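Intimin (Escherichia coli, PDB 6TPL) is a bacterial cell-adhesion protein whose surface-exposed passenger includes the two bacterial Ig-like domains, D0 and D1, of this structure. Local coordinates at residues 97-100 / 106-109; 102-107 / 135-140; 126-131 / 142-147; 166-169 / 175-178. All blocks are in the same frame, centred on the assembly; numbering follows the deposited sequence.

Interaction 1. Residues 97-100 / 106-109; sequences IFVD and ITEI
The peptide group joining Ile106 to Thr107 is the flat group here, and aliphatic carbons of Ile97 and Val99 close round its oxygen. Over one face sits Ile97 CD1, 3.5 Å from Ile106 O; the same methyl reaches 3.7 Å from Thr107 C in the next peptide group. From the other side of the plane Val99 CG1 comes in at a slant beyond the oxygen, 3.6 Å from Ile106 O. The second branch of Ile97, CG2, also stops 3.5 Å from Ile106 O. Ile97 can use both branches because CG1 turns back beside its backbone N (chi1 -66°) and carries CD1 forward, while CG2 lies on the other flank. Side chain meets side chain at two further points: Ile97 CD1 is 4.1 Å from Ile106 CG2, and Val99 CG1 comes within 4.0 Å of Thr107 CG2. No hydrogen bond links the two segments. Although they run at 166° to each other, their axes are 7.1 Å apart and they do not pair as sheet neighbours. The contact joins the end of one Ig-like domain to the start of the next, consistent with a juncture held extended. Glu108 adds a link of its own through OE2 to Thr14 OG1. Strand 91-99 pairs by its backbone with 15-17, strand 105-111 pairs with 124-132, and Val189 of strand 189-190 packs on both Ile97 and Ile106.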
loop_
_atom_site.group_PDB
_atom_site.type_symbol
_atom_site.label_atom_id
_atom_site.label_comp_id
_atom_site.label_asym_id
_atom_site.label_seq_id
_atom_site.Cartn_x
_atom_site.Cartn_y
_atom_site.Cartn_z
ATOM N N ILE A 97 5.796 1.550 3.565
ATOM C CA ILE A 97 6.594 0.962 4.633
ATOM C C ILE A 97 7.812 1.838 4.898
ATOM O O ILE A 97 8.475 2.298 3.963
ATOM C CB ILE A 97 7.052 -0.469 4.287
ATOM C CG1 ILE A 97 5.857 -1.419 4.198
ATOM C CG2 ILE A 97 8.056 -0.964 5.318
ATOM C CD1 ILE A 97 6.202 -2.778 3.620
ATOM N N PHE A 98 8.121 2.038 6.176
ATOM C CA PHE A 98 9.378 2.629 6.616
ATOM C C PHE A 98 10.254 1.524 7.189
ATOM O O PHE A 98 9.785 0.700 7.980
ATOM C CB PHE A 98 9.127 3.726 7.644
ATOM C CG PHE A 98 8.402 4.907 7.078
ATOM C CD1 PHE A 98 9.105 5.960 6.521
ATOM C CD2 PHE A 98 7.021 4.957 7.086
ATOM C CE1 PHE A 98 8.446 7.052 5.993
ATOM C CE2 PHE A 98 6.353 6.046 6.562
ATOM C CZ PHE A 98 7.067 7.092 6.014
ATOM N N VAL A 99 11.509 1.487 6.764
ATOM C CA VAL A 99 12.376 0.359 7.065
ATOM C C VAL A 99 13.611 0.842 7.809
ATOM O O VAL A 99 14.031 1.998 7.690
ATOM C CB VAL A 99 12.798 -0.405 5.790
ATOM C CG1 VAL A 99 11.607 -1.084 5.139
ATOM C CG2 VAL A 99 13.492 0.548 4.814
ATOM N N ASP A 100 14.183 -0.071 8.590
ATOM C CA ASP A 100 15.548 0.050 9.088
ATOM C C ASP A 100 16.486 -0.351 7.955
ATOM O O ASP A 100 16.540 -1.524 7.573
ATOM C CB ASP A 100 15.749 -0.833 10.316
ATOM C CG ASP A 100 17.153 -0.733 10.886
ATOM O OD1 ASP A 100 18.078 -0.331 10.149
ATOM O OD2 ASP A 100 17.336 -1.062 12.073
ATOM N N ILE A 106 11.016 -6.271 4.271
ATOM C CA ILE A 106 10.037 -6.099 3.208
ATOM C C ILE A 106 9.815 -4.610 2.973
ATOM O O ILE A 106 9.563 -3.847 3.913
ATOM C CB ILE A 106 8.714 -6.791 3.559
ATOM C CG1 ILE A 106 8.899 -8.301 3.614
ATOM C CG2 ILE A 106 7.658 -6.438 2.526
ATOM C CD1 ILE A 106 7.707 -9.058 4.170
ATOM N N THR A 107 9.912 -4.190 1.714
ATOM C CA THR A 107 9.670 -2.801 1.346
ATOM C C THR A 107 8.374 -2.602 0.582
ATOM O O THR A 107 7.888 -1.468 0.512
ATOM C CB THR A 107 10.830 -2.254 0.499
ATOM O OG1 THR A 107 10.987 -3.056 -0.675
ATOM C CG2 THR A 107 12.120 -2.248 1.306
ATOM N N GLU A 108 7.803 -3.662 0.017
ATOM C CA GLU A 108 6.533 -3.524 -0.675
ATOM C C GLU A 108 5.838 -4.874 -0.781
ATOM O O GLU A 108 6.466 -5.934 -0.714
ATOM C CB GLU A 108 6.729 -2.910 -2.065
ATOM C CG GLU A 108 7.926 -3.451 -2.852
ATOM C CD GLU A 108 7.970 -2.922 -4.283
ATOM O OE1 GLU A 108 7.549 -3.663 -5.194
ATOM O OE2 GLU A 108 8.400 -1.769 -4.469
ATOM N N ILE A 109 4.519 -4.804 -0.944
ATOM C CA ILE A 109 3.667 -5.963 -1.175
ATOM C C ILE A 109 2.557 -5.474 -2.099
ATOM O O ILE A 109 1.876 -4.487 -1.796
ATOM C CB ILE A 109 3.132 -6.549 0.146
ATOM C CG1 ILE A 109 2.229 -7.739 -0.144
ATOM C CG2 ILE A 109 2.411 -5.489 0.937
ATOM C CD1 ILE A 109 2.045 -8.670 1.028
#

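Interaction 2. Residues 102-107 / 135-140; sequences TKASIT and KPVSNQ
Ala104 points its methyl at the flat end of Gln140, with Val137 standing beside it. The CB of Ala104 lies over the face of the carboxamide: it is 3.8 Å from Gln140 OE1, 4.0 Å from Gln140 CD and 4.2 Å from Gln140 NE2, so it sits over the oxygen side of the face, displaced from the centre of the group. The bond that carries this methyl meets the amide plane nearly at a right angle. Gln140 presents its face by running CG anti to its backbone N (chi1 -175°) and then bending at chi2 (83°), which lays the amide across the path of the alanine. From the same segment as Gln140, Val137 CG2 touches Ala104 CB at 4.1 Å. All of this is van der Waals contact, with no hydrogen bond between the segments. The linker side has its own brace: Ser105 OG donates to Lys103 O over 2.7 Å, arriving well above the carbonyl plane. On the far side, Thr158 OG1 hydrogen-bonds both Val137 O and Gln140 N, fixing the turn that carries the two contacting side chains. Ser105 pairs with Met131 and Val137 with Val130 through their backbones, so both segments flank strand 124-132. The contact therefore closes one end of an Ig-like beta-sandwich, where the linker from the preceding domain enters and the chain turns from strand 135-136 toward strand 141-146.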
loop_
_atom_site.group_PDB
_atom_site.type_symbol
_atom_site.label_atom_id
_atom_site.label_comp_id
_atom_site.label_asym_id
_atom_site.label_seq_id
_atom_site.Cartn_x
_atom_site.Cartn_y
_atom_site.Cartn_z
ATOM N N THR A 102 19.476 -0.922 7.780
ATOM C CA THR A 102 20.539 -1.876 8.060
ATOM C C THR A 102 20.053 -3.319 8.052
ATOM O O THR A 102 20.887 -4.228 8.127
ATOM C CB THR A 102 21.202 -1.593 9.414
ATOM O OG1 THR A 102 20.274 -1.864 10.473
ATOM C CG2 THR A 102 21.681 -0.152 9.492
ATOM N N LYS A 103 18.746 -3.558 7.962
ATOM C CA LYS A 103 18.194 -4.900 8.095
ATOM C C LYS A 103 17.374 -5.276 6.867
ATOM O O LYS A 103 16.596 -4.466 6.355
ATOM C CB LYS A 103 17.310 -5.011 9.345
ATOM C CG LYS A 103 18.025 -4.740 10.652
ATOM C CD LYS A 103 17.038 -4.612 11.802
ATOM C CE LYS A 103 16.443 -5.955 12.200
ATOM N NZ LYS A 103 15.457 -5.800 13.309
ATOM N N ALA A 104 17.547 -6.519 6.410
ATOM C CA ALA A 104 16.734 -7.066 5.327
ATOM C C ALA A 104 15.258 -6.977 5.700
ATOM O O ALA A 104 14.795 -7.681 6.602
ATOM C CB ALA A 104 17.134 -8.515 5.019
ATOM N N SER A 105 14.514 -6.100 5.023
ATOM C CA SER A 105 13.127 -5.824 5.367
ATOM C C SER A 105 12.265 -5.834 4.113
ATOM O O SER A 105 12.709 -5.441 3.032
ATOM C CB SER A 105 12.974 -4.455 6.065
ATOM O OG SER A 105 13.961 -4.249 7.058
ATOM N N ILE A 106 11.016 -6.271 4.271
ATOM C CA ILE A 106 10.037 -6.099 3.208
ATOM C C ILE A 106 9.815 -4.610 2.973
ATOM O O ILE A 106 9.563 -3.847 3.913
ATOM C CB ILE A 106 8.714 -6.791 3.559
ATOM C CG1 ILE A 106 8.899 -8.301 3.614
ATOM C CG2 ILE A 106 7.658 -6.438 2.526
ATOM C CD1 ILE A 106 7.707 -9.058 4.170
ATOM N N THR A 107 9.912 -4.190 1.714
ATOM C CA THR A 107 9.670 -2.801 1.346
ATOM C C THR A 107 8.374 -2.602 0.582
ATOM O O THR A 107 7.888 -1.468 0.512
ATOM C CB THR A 107 10.830 -2.254 0.499
ATOM O OG1 THR A 107 10.987 -3.056 -0.675
ATOM C CG2 THR A 107 12.120 -2.248 1.306
ATOM N N LYS A 135 19.243 -1.798 -1.458
ATOM C CA LYS A 135 19.481 -2.768 -2.509
ATOM C C LYS A 135 18.615 -4.001 -2.287
ATOM O O LYS A 135 18.304 -4.340 -1.142
ATOM C CB LYS A 135 20.957 -3.182 -2.547
ATOM C CG LYS A 135 21.913 -2.037 -2.831
ATOM C CD LYS A 135 23.354 -2.487 -2.679
ATOM C CE LYS A 135 24.312 -1.326 -2.830
ATOM N NZ LYS A 135 25.671 -1.667 -2.343
ATOM N N PRO A 136 18.218 -4.700 -3.349
ATOM C CA PRO A 136 17.424 -5.919 -3.162
ATOM C C PRO A 136 18.237 -7.031 -2.510
ATOM O O PRO A 136 19.452 -7.140 -2.696
ATOM C CB PRO A 136 17.004 -6.298 -4.588
ATOM C CG PRO A 136 18.099 -5.730 -5.465
ATOM C CD PRO A 136 18.566 -4.464 -4.767
ATOM N N VAL A 137 17.551 -7.861 -1.729
ATOM C CA VAL A 137 18.168 -8.979 -1.025
ATOM C C VAL A 137 17.688 -10.271 -1.670
ATOM O O VAL A 137 16.479 -10.515 -1.762
ATOM C CB VAL A 137 17.829 -8.965 0.473
ATOM C CG1 VAL A 137 18.507 -10.139 1.167
ATOM C CG2 VAL A 137 18.237 -7.647 1.114
ATOM N N SER A 138 18.630 -11.103 -2.097
ATOM C CA SER A 138 18.300 -12.402 -2.658
ATOM C C SER A 138 18.304 -13.477 -1.577
ATOM O O SER A 138 18.957 -13.351 -0.539
ATOM C CB SER A 138 19.290 -12.773 -3.764
ATOM O OG SER A 138 20.602 -12.890 -3.251
ATOM N N ASN A 139 17.551 -14.545 -1.839
ATOM C CA ASN A 139 17.565 -15.758 -1.021
ATOM C C ASN A 139 17.095 -15.508 0.411
ATOM O O ASN A 139 17.464 -16.239 1.336
ATOM C CB ASN A 139 18.953 -16.406 -1.023
ATOM C CG ASN A 139 19.274 -17.079 -2.343
ATOM O OD1 ASN A 139 18.643 -18.069 -2.715
ATOM N ND2 ASN A 139 20.262 -16.552 -3.052
ATOM N N GLN A 140 16.254 -14.496 0.594
ATOM C CA GLN A 140 15.602 -14.225 1.869
ATOM C C GLN A 140 14.245 -14.917 1.889
ATOM O O GLN A 140 13.469 -14.803 0.933
ATOM C CB GLN A 140 15.433 -12.718 2.072
ATOM C CG GLN A 140 14.864 -12.328 3.419
ATOM C CD GLN A 140 15.922 -12.273 4.501
ATOM O OE1 GLN A 140 17.119 -12.210 4.211
ATOM N NE2 GLN A 140 15.488 -12.287 5.754
#

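Interaction 3. Residues 126-131 / 142-147; sequences YTVKVM and VTFTTT
Val128 and Val130 meet Val142 and Phe144 carbon to carbon. Val130 CG2 and Val142 CG2 approach tip to tip at 3.7 Å. Val128 divides its two methyls between partners: CG1 touches Val142 CG1 at 4.1 Å, the two side chains crossing rather than meeting head on, while Val128 CG2 reaches Phe144 CE2 at 3.7 Å. That last methyl comes at the ring obliquely, near the CE2 and CZ atoms. Phe144 swings its ring into place with CG beside its backbone N (chi1 -63°). Behind this shell, Ile106 and Ile109 pack on Val128, Val182 lies against Val142 and Val166 against Phe144. Backbone bonds set the valines' strand in place, Val128 pairing with Ala164 and Lys129 with Thr107. The strand axes are 9.5 Å apart and run at 147°, the spacing of two sheets facing each other, so this is the core of the Ig-like sandwich, strand 124-132 contributing from one sheet and strand 141-146 from the other. Every group that touches here is apolar and buried. With no hydrogen bond between the segments, the two sheets are joined at this point by hydrophobic burial and close fit, not by directional bonds.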
loop_
_atom_site.group_PDB
_atom_site.type_symbol
_atom_site.label_atom_id
_atom_site.label_comp_id
_atom_site.label_asym_id
_atom_site.label_seq_id
_atom_site.Cartn_x
_atom_site.Cartn_y
_atom_site.Cartn_z
ATOM N N TYR A 126 0.556 -12.108 -5.543
ATOM C CA TYR A 126 1.154 -11.178 -4.595
ATOM C C TYR A 126 2.660 -11.186 -4.789
ATOM O O TYR A 126 3.267 -12.258 -4.867
ATOM C CB TYR A 126 0.830 -11.560 -3.152
ATOM C CG TYR A 126 -0.627 -11.459 -2.794
ATOM C CD1 TYR A 126 -1.513 -12.474 -3.123
ATOM C CD2 TYR A 126 -1.113 -10.354 -2.122
ATOM C CE1 TYR A 126 -2.847 -12.389 -2.798
ATOM C CE2 TYR A 126 -2.445 -10.253 -1.790
ATOM C CZ TYR A 126 -3.311 -11.275 -2.131
ATOM O OH TYR A 126 -4.641 -11.189 -1.807
ATOM N N THR A 127 3.261 -10.000 -4.833
ATOM C CA THR A 127 4.695 -9.852 -5.040
ATOM C C THR A 127 5.261 -8.981 -3.928
ATOM O O THR A 127 4.841 -7.833 -3.757
ATOM C CB THR A 127 4.992 -9.248 -6.414
ATOM O OG1 THR A 127 4.426 -10.078 -7.442
ATOM C CG2 THR A 127 6.493 -9.123 -6.641
ATOM N N VAL A 128 6.202 -9.537 -3.172
ATOM C CA VAL A 128 6.884 -8.839 -2.090
ATOM C C VAL A 128 8.315 -8.569 -2.530
ATOM O O VAL A 128 8.920 -9.365 -3.256
ATOM C CB VAL A 128 6.861 -9.662 -0.787
ATOM C CG1 VAL A 128 7.906 -9.144 0.179
ATOM C CG2 VAL A 128 5.475 -9.631 -0.171
ATOM N N LYS A 129 8.853 -7.434 -2.091
ATOM C CA LYS A 129 10.251 -7.094 -2.310
ATOM C C LYS A 129 10.939 -6.925 -0.964
ATOM O O LYS A 129 10.356 -6.376 -0.023
ATOM C CB LYS A 129 10.399 -5.815 -3.136
ATOM C CG LYS A 129 11.771 -5.655 -3.770
ATOM C CD LYS A 129 11.891 -4.327 -4.493
ATOM C CE LYS A 129 13.172 -4.243 -5.309
ATOM N NZ LYS A 129 13.245 -2.959 -6.065
ATOM N N VAL A 130 12.177 -7.402 -0.878
ATOM C CA VAL A 130 12.991 -7.301 0.326
ATOM C C VAL A 130 14.258 -6.538 -0.024
ATOM O O VAL A 130 14.908 -6.838 -1.030
ATOM C CB VAL A 130 13.339 -8.691 0.890
ATOM C CG1 VAL A 130 14.208 -8.546 2.121
ATOM C CG2 VAL A 130 12.074 -9.462 1.204
ATOM N N MET A 131 14.625 -5.574 0.820
ATOM C CA MET A 131 15.799 -4.757 0.563
ATOM C C MET A 131 16.586 -4.531 1.849
ATOM O O MET A 131 16.066 -4.648 2.960
ATOM C CB MET A 131 15.414 -3.406 -0.057
ATOM C CG MET A 131 14.460 -3.526 -1.228
ATOM S SD MET A 131 14.194 -1.951 -2.080
ATOM C CE MET A 131 15.749 -1.742 -2.944
ATOM N N VAL A 142 10.614 -15.227 2.594
ATOM C CA VAL A 142 9.394 -14.489 2.893
ATOM C C VAL A 142 8.293 -15.497 3.173
ATOM O O VAL A 142 8.032 -16.383 2.350
ATOM C CB VAL A 142 9.002 -13.562 1.731
ATOM C CG1 VAL A 142 7.723 -12.811 2.072
ATOM C CG2 VAL A 142 10.132 -12.600 1.407
ATOM N N THR A 143 7.648 -15.373 4.328
ATOM C CA THR A 143 6.550 -16.253 4.706
ATOM C C THR A 143 5.230 -15.505 4.555
ATOM O O THR A 143 5.095 -14.365 5.020
ATOM C CB THR A 143 6.716 -16.773 6.137
ATOM O OG1 THR A 143 7.916 -17.554 6.226
ATOM C CG2 THR A 143 5.522 -17.641 6.529
ATOM N N PHE A 144 4.270 -16.149 3.887
ATOM C CA PHE A 144 2.964 -15.578 3.585
ATOM C C PHE A 144 1.883 -16.315 4.370
ATOM O O PHE A 144 1.966 -17.531 4.559
ATOM C CB PHE A 144 2.623 -15.695 2.083
ATOM C CG PHE A 144 3.547 -14.938 1.166
ATOM C CD1 PHE A 144 4.769 -15.478 0.778
ATOM C CD2 PHE A 144 3.176 -13.700 0.661
ATOM C CE1 PHE A 144 5.618 -14.791 -0.074
ATOM C CE2 PHE A 144 4.022 -13.002 -0.192
ATOM C CZ PHE A 144 5.242 -13.548 -0.561
ATOM N N THR A 145 0.841 -15.592 4.780
ATOM C CA THR A 145 -0.348 -16.190 5.375
ATOM C C THR A 145 -1.582 -15.527 4.775
ATOM O O THR A 145 -1.493 -14.458 4.169
ATOM C CB THR A 145 -0.373 -16.047 6.902
ATOM O OG1 THR A 145 -0.338 -14.663 7.263
ATOM C CG2 THR A 145 0.815 -16.755 7.521
ATOM N N THR A 146 -2.740 -16.166 4.945
ATOM C CA THR A 146 -3.986 -15.624 4.419
ATOM C C THR A 146 -5.131 -15.918 5.377
ATOM O O THR A 146 -5.083 -16.874 6.154
ATOM C CB THR A 146 -4.316 -16.198 3.033
ATOM O OG1 THR A 146 -5.445 -15.509 2.474
ATOM C CG2 THR A 146 -4.630 -17.692 3.126
ATOM N N THR A 147 -6.166 -15.079 5.309
ATOM C CA THR A 147 -7.395 -15.282 6.066
ATOM C C THR A 147 -8.464 -16.020 5.271
ATOM O O THR A 147 -9.494 -16.390 5.840
ATOM C CB THR A 147 -7.973 -13.938 6.527
ATOM O OG1 THR A 147 -8.316 -13.132 5.391
ATOM C CG2 THR A 147 -6.966 -13.185 7.376
#

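Interaction 4. Residues 166-169 / 175-178; sequences VTLT and KSLV
Ser176 OG, buried in the Ig-like beta-sandwich and hydrogen-bonded to Leu148 O, has a methyl of Leu168 pressed against it: Leu168 CD2 lies 3.4 Å from Ser176 OG and 4.1 Å from Ser176 CB. The hydroxyl reaches inward because OG stands anti to the backbone N of Ser176 (chi1 179°). Its polar need is met by the loop carbonyl, and the leucine supplies only van der Waals contact. The same leucine methyl serves a second partner, meeting Val178 CG2 at 4.0 Å with the two side chains reaching toward each other tip to tip. Leu168 spans the gap in an extended form: CG is anti to its backbone N (chi1 179°), and CD2 continues the line away from CA. One carbon thus fills the angle between two residues of the facing strand, Ser176 and Val178, which sit on the same side of the chain with Leu177 turned away between them. Strand 163-169 belongs to one sheet and strand 174-181 to the other, the chain passing from sheet to sheet through the short connection between them. Tyr126 packs on both Leu168 and Val178 from strand 124-132, while Phe196 touches Leu168 and Ser176 from strand 194-197. Thr146, on strand 141-146, lies against Leu168 and Val178. The facing strand is also held from alongside, at the end of its sheet neighbour 141-146, where Thr147 OG1 makes a hydrogen bond with Leu177 N.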
loop_
_atom_site.group_PDB
_atom_site.type_symbol
_atom_site.label_atom_id
_atom_site.label_comp_id
_atom_site.label_asym_id
_atom_site.label_seq_id
_atom_site.Cartn_x
_atom_site.Cartn_y
_atom_site.Cartn_z
ATOM N N VAL A 166 3.733 -15.311 -4.579
ATOM C CA VAL A 166 2.829 -16.438 -4.394
ATOM C C VAL A 166 1.508 -16.069 -5.051
ATOM O O VAL A 166 1.220 -14.894 -5.295
ATOM C CB VAL A 166 2.601 -16.790 -2.908
ATOM C CG1 VAL A 166 3.898 -17.253 -2.264
ATOM C CG2 VAL A 166 1.990 -15.604 -2.155
ATOM N N THR A 167 0.701 -17.086 -5.337
ATOM C CA THR A 167 -0.645 -16.884 -5.850
ATOM C C THR A 167 -1.658 -17.371 -4.825
ATOM O O THR A 167 -1.360 -18.213 -3.973
ATOM C CB THR A 167 -0.871 -17.611 -7.181
ATOM O OG1 THR A 167 -0.586 -19.007 -7.043
ATOM C CG2 THR A 167 -0.001 -17.016 -8.272
ATOM N N LEU A 168 -2.871 -16.831 -4.925
ATOM C CA LEU A 168 -3.961 -17.134 -4.008
ATOM C C LEU A 168 -5.211 -17.448 -4.812
ATOM O O LEU A 168 -5.611 -16.661 -5.678
ATOM C CB LEU A 168 -4.229 -15.962 -3.061
ATOM C CG LEU A 168 -5.370 -16.122 -2.045
ATOM C CD1 LEU A 168 -4.921 -17.044 -0.921
ATOM C CD2 LEU A 168 -5.811 -14.766 -1.517
ATOM N N THR A 169 -5.817 -18.599 -4.532
ATOM C CA THR A 169 -7.123 -18.952 -5.070
ATOM C C THR A 169 -8.087 -19.203 -3.919
ATOM O O THR A 169 -7.689 -19.326 -2.759
ATOM C CB THR A 169 -7.053 -20.196 -5.967
ATOM O OG1 THR A 169 -6.542 -21.303 -5.211
ATOM C CG2 THR A 169 -6.168 -19.936 -7.170
ATOM N N LYS A 175 -13.839 -11.682 1.549
ATOM C CA LYS A 175 -12.651 -10.849 1.595
ATOM C C LYS A 175 -11.479 -11.655 2.129
ATOM O O LYS A 175 -11.637 -12.488 3.025
ATOM C CB LYS A 175 -12.879 -9.623 2.474
ATOM C CG LYS A 175 -13.967 -8.696 1.948
ATOM C CD LYS A 175 -14.004 -7.378 2.706
ATOM C CE LYS A 175 -15.070 -6.443 2.145
ATOM N NZ LYS A 175 -14.785 -6.027 0.742
ATOM N N SER A 176 -10.300 -11.430 1.552
ATOM C CA SER A 176 -9.094 -12.128 1.971
ATOM C C SER A 176 -7.979 -11.127 2.229
ATOM O O SER A 176 -7.746 -10.212 1.430
ATOM C CB SER A 176 -8.626 -13.159 0.928
ATOM O OG SER A 176 -7.433 -13.793 1.353
ATOM N N LEU A 177 -7.291 -11.314 3.352
ATOM C CA LEU A 177 -6.150 -10.486 3.727
ATOM C C LEU A 177 -4.910 -11.367 3.770
ATOM O O LEU A 177 -4.814 -12.270 4.607
ATOM C CB LEU A 177 -6.382 -9.804 5.073
ATOM C CG LEU A 177 -5.223 -8.941 5.581
ATOM C CD1 LEU A 177 -4.822 -7.912 4.535
ATOM C CD2 LEU A 177 -5.605 -8.267 6.890
ATOM N N VAL A 178 -3.973 -11.101 2.871
ATOM C CA VAL A 178 -2.684 -11.777 2.859
ATOM C C VAL A 178 -1.691 -10.943 3.655
ATOM O O VAL A 178 -1.668 -9.714 3.556
ATOM C CB VAL A 178 -2.195 -12.002 1.416
ATOM C CG1 VAL A 178 -0.724 -12.375 1.406
ATOM C CG2 VAL A 178 -3.014 -13.092 0.734
#

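Overall arrangement
Interaction 1 bridges the two Ig-like domains, and the others lie inside or at the entrance of the second. Along the chain interaction 1 closes first, the segments of interactions 2 and 3 alternate, and interaction 4 comes last. Interactions 1 and 2 share Ile106 and Thr107 on strand 105-111, their centres about 9 Å apart. Strand 124-132 ties them to interaction 3, whose centre lies about 11 Å from that of interaction 1, through the backbone bond between Thr107 and Lys129. Interaction 4 continues the same core, centred about 10 Å from interaction 3, where Tyr126 pairs with Val166. Strand 105-111 thus links the domain boundary to the core of the second domain.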